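Local coordinates for bifunctional GH43-CE protein (Bacteroides eggerthii, PDB 6MLY) that probably hydrolyses linkages in xylan through a family 43 glycoside hydrolase domain and carries a further domain of carbohydrate esterase type, at residues L109-Q114 and Y120-K125; Y155-Y158 and F164-E167. All blocks are in the same frame, centred on the assembly; numbering follows the deposited sequence.

Contact 1 (L109-Q114 and Y120-K125); sequences LSTFAQ and YFYTTK
Y120 and T111 hold each other by two backbone bonds, Y120 N to T111 O at 2.6 Å and T111 N to Y120 O at 3.0 Å. They form a hydrogen-bonded pair of the antiparallel hairpin made by strands 106-113 and 118-124, within a four-stranded sheet of the family 43 domain. The Y120 ring turns its edge to T111 O, while its hydroxyl bonds T116 near the turn.

F121 faces S110 as a non-hydrogen-bonded pair. Its side chain leaves on the other side of the sheet, and its end swings back so that S110 CB lies over one ring face in a CH-pi contact, 3.7 Å from the F121 ring centroid and offset toward the rim. S110 OG bonds H144, and F146 meets the F121 ring edge-to-face.

Y122 closes a second hydrogen-bonded pair with L109: Y122 N to L109 O is 2.7 Å and L109 N to Y122 O is 2.9 Å. L109 O lies in the plane of the Y122 ring at its edge. L109 CB and Y122 CB pack 4.3 Å apart.

The backbone thus supplies the polar grip across the hairpin, the F121 ring takes the CH-pi contact, and S110 OG is bonded to H144.

Contact 2 (Y155-Y158 and F164-E167); sequences YMIY and FLAE
Strands 155-158 and 164-167 run antiparallel, their axes 4.6 Å apart at closest and their directions 156° apart, with Y155 opposite E167 and M156 opposite A166. They form a beta hairpin at the edge of a three-stranded sheet in the family 43 catalytic domain, and part of the loop joining them is not modelled. The pairing is uneven. A166 N donates to M156 O at 3.0 Å, whereas the return bond from M156 N to A166 O is bent and weak. Toward the turn, F164 N reaches Y158 O at 2.9 Å, and Y158 N to F164 O is again weak.

On the side of the sheet that bears Y155 and I157, L165 is the apolar link. Its CG stands anti to the backbone N (chi1 177°), and L165 CD1 leans across the strand gap to meet I157 CG1 at 3.7 Å and Y155 CB at 3.9 Å. The Y155 hydroxyl is bonded to D151, just before strand 154-158.

On the other side Y158 and F164 set their rings almost parallel, 6° between planes, but slid so far that they barely overlap, with centroids 5.9 Å apart. What the Y158 ring mainly covers is backbone and CB: F164 O sits over the centre of one face, and F164 CB is next to Y158 CE1. Y141 meets the same tyrosine ring edge-to-face. The Y158 side chain is about 6 Å from that of D143, the predicted modulator of the catalytic acid. At the far end of its ring, Y158 OH lies 4.1 Å from A166 CB.

Contact 1 comes first along the chain and closes before contact 2 opens. Their centres are 16 Å apart and their nearest atoms about 5 Å, without touching. Each is a hairpin in its own antiparallel sheet, 99-103 to 133-137 for contact 1 and 145-148 to 164-167 for contact 2, consistent with successive blades of the five-bladed propeller known for family 43. H144 joins the two, bonding S110 of contact 1 and packing against M156 of contact 2. The side chain of its neighbour D143, predicted to tune the catalytic acid, is about 9 Å from that of T111 and lies closer to Y158, so contact 2 is the nearer of the two to this predicted active-site residue.

Contact 1 (L109-Q114 and Y120-K125)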
ATOM      1  N   LEU A 109     -26.692  21.742 -11.085  1.00 65.78           N
ATOM      2  CA  LEU A 109     -25.377  21.296 -10.627  1.00 65.97           C
ATOM      3  C   LEU A 109     -24.316  22.340 -11.003  1.00 66.58           C
ATOM      4  O   LEU A 109     -24.206  22.724 -12.169  1.00 66.81           O
ATOM      5  CB  LEU A 109     -25.072  19.947 -11.280  1.00 64.81           C
ATOM      6  CG  LEU A 109     -24.333  18.952 -10.392  1.00 64.70           C
ATOM      7  CD1 LEU A 109     -23.957  17.704 -11.178  1.00 63.81           C
ATOM      8  CD2 LEU A 109     -23.105  19.593  -9.768  1.00 65.47           C
ATOM      9  N   SER A 110     -23.536  22.787 -10.011  1.00 67.46           N
ATOM     10  CA  SER A 110     -22.467  23.762 -10.222  1.00 68.27           C
ATOM     11  C   SER A 110     -21.136  23.214  -9.691  1.00 68.67           C
ATOM     12  O   SER A 110     -21.119  22.460  -8.728  1.00 68.62           O
ATOM     13  CB  SER A 110     -22.794  25.076  -9.564  1.00 69.56           C
ATOM     14  OG  SER A 110     -22.519  25.030  -8.171  1.00 70.23           O
ATOM     15  N   THR A 111     -20.036  23.623 -10.333  1.00 69.75           N
ATOM     16  CA  THR A 111     -18.700  23.535  -9.755  1.00 71.31           C
ATOM     17  C   THR A 111     -17.843  24.694 -10.278  1.00 72.53           C
ATOM     18  O   THR A 111     -18.257  25.440 -11.167  1.00 71.89           O
ATOM     19  CB  THR A 111     -18.042  22.176 -10.038  1.00 70.57           C
ATOM     20  OG1 THR A 111     -16.825  22.121  -9.293  1.00 72.00           O
ATOM     21  CG2 THR A 111     -17.738  21.940 -11.501  1.00 70.40           C
ATOM     22  N   PHE A 112     -16.641  24.808  -9.705  1.00 73.90           N
ATOM     23  CA  PHE A 112     -15.611  25.777 -10.080  1.00 75.25           C
ATOM     24  C   PHE A 112     -14.280  25.031 -10.225  1.00 75.66           C
ATOM     25  O   PHE A 112     -14.181  23.861  -9.842  1.00 75.47           O
ATOM     26  CB  PHE A 112     -15.492  26.877  -9.022  1.00 76.32           C
ATOM     27  CG  PHE A 112     -15.024  26.383  -7.676  1.00 76.59           C
ATOM     28  CD1 PHE A 112     -13.720  26.593  -7.257  1.00 77.61           C
ATOM     29  CD2 PHE A 112     -15.879  25.685  -6.839  1.00 76.73           C
ATOM     30  CE1 PHE A 112     -13.286  26.121  -6.027  1.00 78.54           C
ATOM     31  CE2 PHE A 112     -15.443  25.211  -5.611  1.00 77.35           C
ATOM     32  CZ  PHE A 112     -14.148  25.433  -5.205  1.00 78.16           C
ATOM     33  N   ALA A 113     -13.261  25.717 -10.755  1.00 77.33           N
ATOM     34  CA  ALA A 113     -11.930  25.130 -10.900  1.00 77.58           C
ATOM     35  C   ALA A 113     -10.869  26.227 -11.054  1.00 78.82           C
ATOM     36  O   ALA A 113     -10.989  27.095 -11.919  1.00 78.31           O
ATOM     37  CB  ALA A 113     -11.911  24.188 -12.079  1.00 76.71           C
ATOM     38  N   GLN A 114      -9.819  26.130 -10.227  1.00 80.43           N
ATOM     39  CA  GLN A 114      -8.625  26.987 -10.283  1.00 81.85           C
ATOM     40  C   GLN A 114      -7.774  26.632 -11.510  1.00 80.98           C
ATOM     41  O   GLN A 114      -6.972  27.445 -11.957  1.00 82.19           O
ATOM     42  CB  GLN A 114      -7.807  26.841  -8.999  1.00 83.07           C
ATOM     43  CG  GLN A 114      -8.570  27.270  -7.755  1.00 84.61           C
ATOM     44  CD  GLN A 114      -7.805  26.997  -6.486  1.00 86.57           C
ATOM     45  OE1 GLN A 114      -6.923  27.760  -6.097  1.00 89.87           O
ATOM     46  NE2 GLN A 114      -8.150  25.903  -5.823  1.00 87.25           N
ATOM     47  N   TYR A 120     -18.629  26.813 -13.385  1.00 73.39           N
ATOM     48  CA  TYR A 120     -19.446  26.115 -14.395  1.00 72.46           C
ATOM     49  C   TYR A 120     -20.811  25.735 -13.804  1.00 71.28           C
ATOM     50  O   TYR A 120     -20.898  25.322 -12.654  1.00 73.26           O
ATOM     51  CB  TYR A 120     -18.724  24.864 -14.902  1.00 71.98           C
ATOM     52  CG  TYR A 120     -17.359  25.118 -15.492  1.00 72.45           C
ATOM     53  CD1 TYR A 120     -16.233  25.200 -14.687  1.00 73.40           C
ATOM     54  CD2 TYR A 120     -17.187  25.274 -16.859  1.00 72.15           C
ATOM     55  CE1 TYR A 120     -14.974  25.433 -15.220  1.00 74.20           C
ATOM     56  CE2 TYR A 120     -15.936  25.506 -17.410  1.00 73.27           C
ATOM     57  CZ  TYR A 120     -14.822  25.582 -16.590  1.00 74.10           C
ATOM     58  OH  TYR A 120     -13.584  25.809 -17.127  1.00 74.04           O
ATOM     59  N   PHE A 121     -21.867  25.875 -14.615  1.00 69.77           N
ATOM     60  CA  PHE A 121     -23.236  25.514 -14.238  1.00 68.62           C
ATOM     61  C   PHE A 121     -23.799  24.524 -15.263  1.00 66.90           C
ATOM     62  O   PHE A 121     -23.679  24.734 -16.473  1.00 66.63           O
ATOM     63  CB  PHE A 121     -24.129  26.757 -14.138  1.00 69.16           C
ATOM     64  CG  PHE A 121     -24.198  27.365 -12.761  1.00 69.58           C
ATOM     65  CD1 PHE A 121     -25.088  26.881 -11.815  1.00 69.49           C
ATOM     66  CD2 PHE A 121     -23.359  28.408 -12.402  1.00 70.61           C
ATOM     67  CE1 PHE A 121     -25.142  27.433 -10.545  1.00 70.50           C
ATOM     68  CE2 PHE A 121     -23.415  28.958 -11.130  1.00 71.65           C
ATOM     69  CZ  PHE A 121     -24.306  28.469 -10.204  1.00 71.54           C
ATOM     70  N   TYR A 122     -24.438  23.464 -14.754  1.00 66.26           N
ATOM     71  CA  TYR A 122     -25.006  22.387 -15.556  1.00 65.34           C
ATOM     72  C   TYR A 122     -26.469  22.171 -15.135  1.00 65.05           C
ATOM     73  O   TYR A 122     -26.763  22.148 -13.937  1.00 65.53           O
ATOM     74  CB  TYR A 122     -24.186  21.108 -15.357  1.00 64.85           C
ATOM     75  CG  TYR A 122     -22.712  21.199 -15.672  1.00 64.89           C
ATOM     76  CD1 TYR A 122     -21.793  21.645 -14.734  1.00 65.73           C
ATOM     77  CD2 TYR A 122     -22.221  20.777 -16.897  1.00 64.39           C
ATOM     78  CE1 TYR A 122     -20.433  21.691 -15.015  1.00 65.84           C
ATOM     79  CE2 TYR A 122     -20.867  20.812 -17.194  1.00 64.60           C
ATOM     80  CZ  TYR A 122     -19.966  21.271 -16.251  1.00 65.26           C
ATOM     81  OH  TYR A 122     -18.638  21.315 -16.563  1.00 65.77           O
ATOM     82  N   THR A 123     -27.375  22.009 -16.112  1.00 64.37           N
ATOM     83  CA  THR A 123     -28.807  21.817 -15.832  1.00 64.29           C
ATOM     84  C   THR A 123     -29.392  20.708 -16.716  1.00 63.08           C
ATOM     85  O   THR A 123     -29.030  20.586 -17.883  1.00 62.74           O
ATOM     86  CB  THR A 123     -29.602  23.111 -16.048  1.00 64.99           C
ATOM     87  OG1 THR A 123     -29.616  23.388 -17.449  1.00 65.13           O
ATOM     88  CG2 THR A 123     -29.038  24.292 -15.288  1.00 65.95           C
ATOM     89  N   THR A 124     -30.326  19.933 -16.146  1.00 63.04           N
ATOM     90  CA  THR A 124     -31.012  18.838 -16.848  1.00 62.80           C
ATOM     91  C   THR A 124     -32.313  18.459 -16.123  1.00 64.12           C
ATOM     92  O   THR A 124     -32.461  18.712 -14.925  1.00 65.48           O
ATOM     93  CB  THR A 124     -30.116  17.599 -16.949  1.00 61.97           C
ATOM     94  OG1 THR A 124     -30.782  16.655 -17.788  1.00 61.12           O
ATOM     95  CG2 THR A 124     -29.819  16.977 -15.604  1.00 62.24           C
ATOM     96  N   LYS A 125     -33.232  17.816 -16.859  1.00 64.45           N
ATOM     97  CA  LYS A 125     -34.500  17.314 -16.310  1.00 65.28           C
ATOM     98  C   LYS A 125     -34.379  15.821 -15.970  1.00 65.18           C
ATOM     99  O   LYS A 125     -35.309  15.231 -15.438  1.00 66.05           O
ATOM    100  CB  LYS A 125     -35.650  17.562 -17.295  1.00 65.25           C
ATOM    101  CG  LYS A 125     -36.080  19.020 -17.421  1.00 65.97           C
ATOM    102  CD  LYS A 125     -37.081  19.296 -18.536  1.00 65.76           C
ATOM    103  CE  LYS A 125     -38.490  19.561 -18.045  1.00 66.01           C
ATOM    104  NZ  LYS A 125     -39.423  19.776 -19.177  1.00 65.45           N
TER

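Contact 2 (Y155-Y158 and F164-E167)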
ATOM      1  N   TYR A 155     -29.616  33.446  -5.216  1.00 81.90           N
ATOM      2  CA  TYR A 155     -28.466  33.929  -4.443  1.00 83.02           C
ATOM      3  C   TYR A 155     -27.283  32.970  -4.626  1.00 81.59           C
ATOM      4  O   TYR A 155     -27.408  31.958  -5.305  1.00 78.64           O
ATOM      5  CB  TYR A 155     -28.868  34.101  -2.976  1.00 85.12           C
ATOM      6  CG  TYR A 155     -29.986  35.092  -2.790  1.00 86.76           C
ATOM      7  CD1 TYR A 155     -29.732  36.454  -2.766  1.00 88.62           C
ATOM      8  CD2 TYR A 155     -31.304  34.677  -2.700  1.00 86.92           C
ATOM      9  CE1 TYR A 155     -30.755  37.376  -2.623  1.00 89.74           C
ATOM     10  CE2 TYR A 155     -32.338  35.585  -2.556  1.00 88.11           C
ATOM     11  CZ  TYR A 155     -32.061  36.940  -2.517  1.00 90.11           C
ATOM     12  OH  TYR A 155     -33.074  37.846  -2.377  1.00 92.06           O
ATOM     13  N   MET A 156     -26.142  33.339  -4.033  1.00 82.92           N
ATOM     14  CA  MET A 156     -24.926  32.526  -3.994  1.00 82.42           C
ATOM     15  C   MET A 156     -24.023  33.048  -2.871  1.00 83.89           C
ATOM     16  O   MET A 156     -23.707  34.231  -2.842  1.00 84.44           O
ATOM     17  CB  MET A 156     -24.179  32.595  -5.331  1.00 83.15           C
ATOM     18  CG  MET A 156     -22.989  31.646  -5.420  1.00 82.92           C
ATOM     19  SD  MET A 156     -22.341  31.416  -7.111  1.00 84.17           S
ATOM     20  CE  MET A 156     -21.963  33.111  -7.562  1.00 85.14           C
ATOM     21  N   ILE A 157     -23.641  32.154  -1.948  1.00 83.88           N
ATOM     22  CA  ILE A 157     -22.700  32.431  -0.845  1.00 85.79           C
ATOM     23  C   ILE A 157     -21.366  31.770  -1.210  1.00 85.36           C
ATOM     24  O   ILE A 157     -21.371  30.910  -2.076  1.00 85.16           O
ATOM     25  CB  ILE A 157     -23.299  31.930   0.487  1.00 86.50           C
ATOM     26  CG1 ILE A 157     -24.584  32.701   0.820  1.00 87.89           C
ATOM     27  CG2 ILE A 157     -22.293  31.995   1.629  1.00 87.31           C
ATOM     28  CD1 ILE A 157     -25.335  32.186   2.029  1.00 88.72           C
ATOM     29  N   TYR A 158     -20.245  32.197  -0.597  1.00 86.54           N
ATOM     30  CA  TYR A 158     -18.888  31.602  -0.845  1.00 86.05           C
ATOM     31  C   TYR A 158     -17.812  32.237   0.055  1.00 86.49           C
ATOM     32  O   TYR A 158     -18.048  33.270   0.671  1.00 88.15           O
ATOM     33  CB  TYR A 158     -18.477  31.790  -2.309  1.00 85.31           C
ATOM     34  CG  TYR A 158     -18.674  33.195  -2.819  1.00 86.98           C
ATOM     35  CD1 TYR A 158     -17.720  34.175  -2.594  1.00 88.59           C
ATOM     36  CD2 TYR A 158     -19.827  33.555  -3.500  1.00 86.98           C
ATOM     37  CE1 TYR A 158     -17.897  35.472  -3.047  1.00 90.43           C
ATOM     38  CE2 TYR A 158     -20.021  34.850  -3.956  1.00 88.53           C
ATOM     39  CZ  TYR A 158     -19.053  35.812  -3.726  1.00 90.45           C
ATOM     40  OH  TYR A 158     -19.233  37.092  -4.166  1.00 92.81           O
ATOM     41  N   PHE A 164     -19.326  35.666   1.621  1.00 92.72           N
ATOM     42  CA  PHE A 164     -19.917  36.759   0.824  1.00 93.18           C
ATOM     43  C   PHE A 164     -21.233  36.290   0.189  1.00 92.25           C
ATOM     44  O   PHE A 164     -21.372  35.113  -0.124  1.00 90.07           O
ATOM     45  CB  PHE A 164     -18.974  37.192  -0.303  1.00 92.63           C
ATOM     46  CG  PHE A 164     -17.655  37.770   0.141  1.00 94.22           C
ATOM     47  CD1 PHE A 164     -16.670  36.959   0.693  1.00 94.19           C
ATOM     48  CD2 PHE A 164     -17.383  39.119  -0.024  1.00 96.04           C
ATOM     49  CE1 PHE A 164     -15.453  37.489   1.097  1.00 95.72           C
ATOM     50  CE2 PHE A 164     -16.166  39.650   0.378  1.00 97.69           C
ATOM     51  CZ  PHE A 164     -15.203  38.835   0.938  1.00 97.51           C
ATOM     52  N   LEU A 165     -22.170  37.227  -0.015  1.00 93.36           N
ATOM     53  CA  LEU A 165     -23.469  36.961  -0.659  1.00 92.44           C
ATOM     54  C   LEU A 165     -23.621  37.828  -1.918  1.00 91.95           C
ATOM     55  O   LEU A 165     -23.240  38.998  -1.937  1.00 92.87           O
ATOM     56  CB  LEU A 165     -24.598  37.247   0.339  1.00 93.85           C
ATOM     57  CG  LEU A 165     -26.021  37.079  -0.201  1.00 93.45           C
ATOM     58  CD1 LEU A 165     -26.324  35.624  -0.513  1.00 91.93           C
ATOM     59  CD2 LEU A 165     -27.043  37.624   0.784  1.00 95.11           C
ATOM     60  N   ALA A 166     -24.209  37.235  -2.962  1.00 89.71           N
ATOM     61  CA  ALA A 166     -24.421  37.890  -4.240  1.00 89.78           C
ATOM     62  C   ALA A 166     -25.509  37.143  -5.017  1.00 88.45           C
ATOM     63  O   ALA A 166     -25.842  36.008  -4.680  1.00 86.83           O
ATOM     64  CB  ALA A 166     -23.126  37.938  -5.011  1.00 89.29           C
ATOM     65  N   GLU A 167     -26.038  37.795  -6.058  1.00 89.49           N
ATOM     66  CA  GLU A 167     -27.201  37.313  -6.811  1.00 90.34           C
ATOM     67  C   GLU A 167     -26.779  36.930  -8.237  1.00 89.31           C
ATOM     68  O   GLU A 167     -26.221  37.751  -8.969  1.00 91.72           O
ATOM     69  CB  GLU A 167     -28.303  38.378  -6.842  1.00 91.62           C
ATOM     70  CG  GLU A 167     -29.456  38.029  -7.775  1.00 91.78           C
ATOM     71  CD  GLU A 167     -30.736  38.823  -7.579  1.00 93.37           C
ATOM     72  OE1 GLU A 167     -30.831  39.559  -6.573  1.00 97.89           O
ATOM     73  OE2 GLU A 167     -31.641  38.703  -8.439  1.00 94.14           O
TER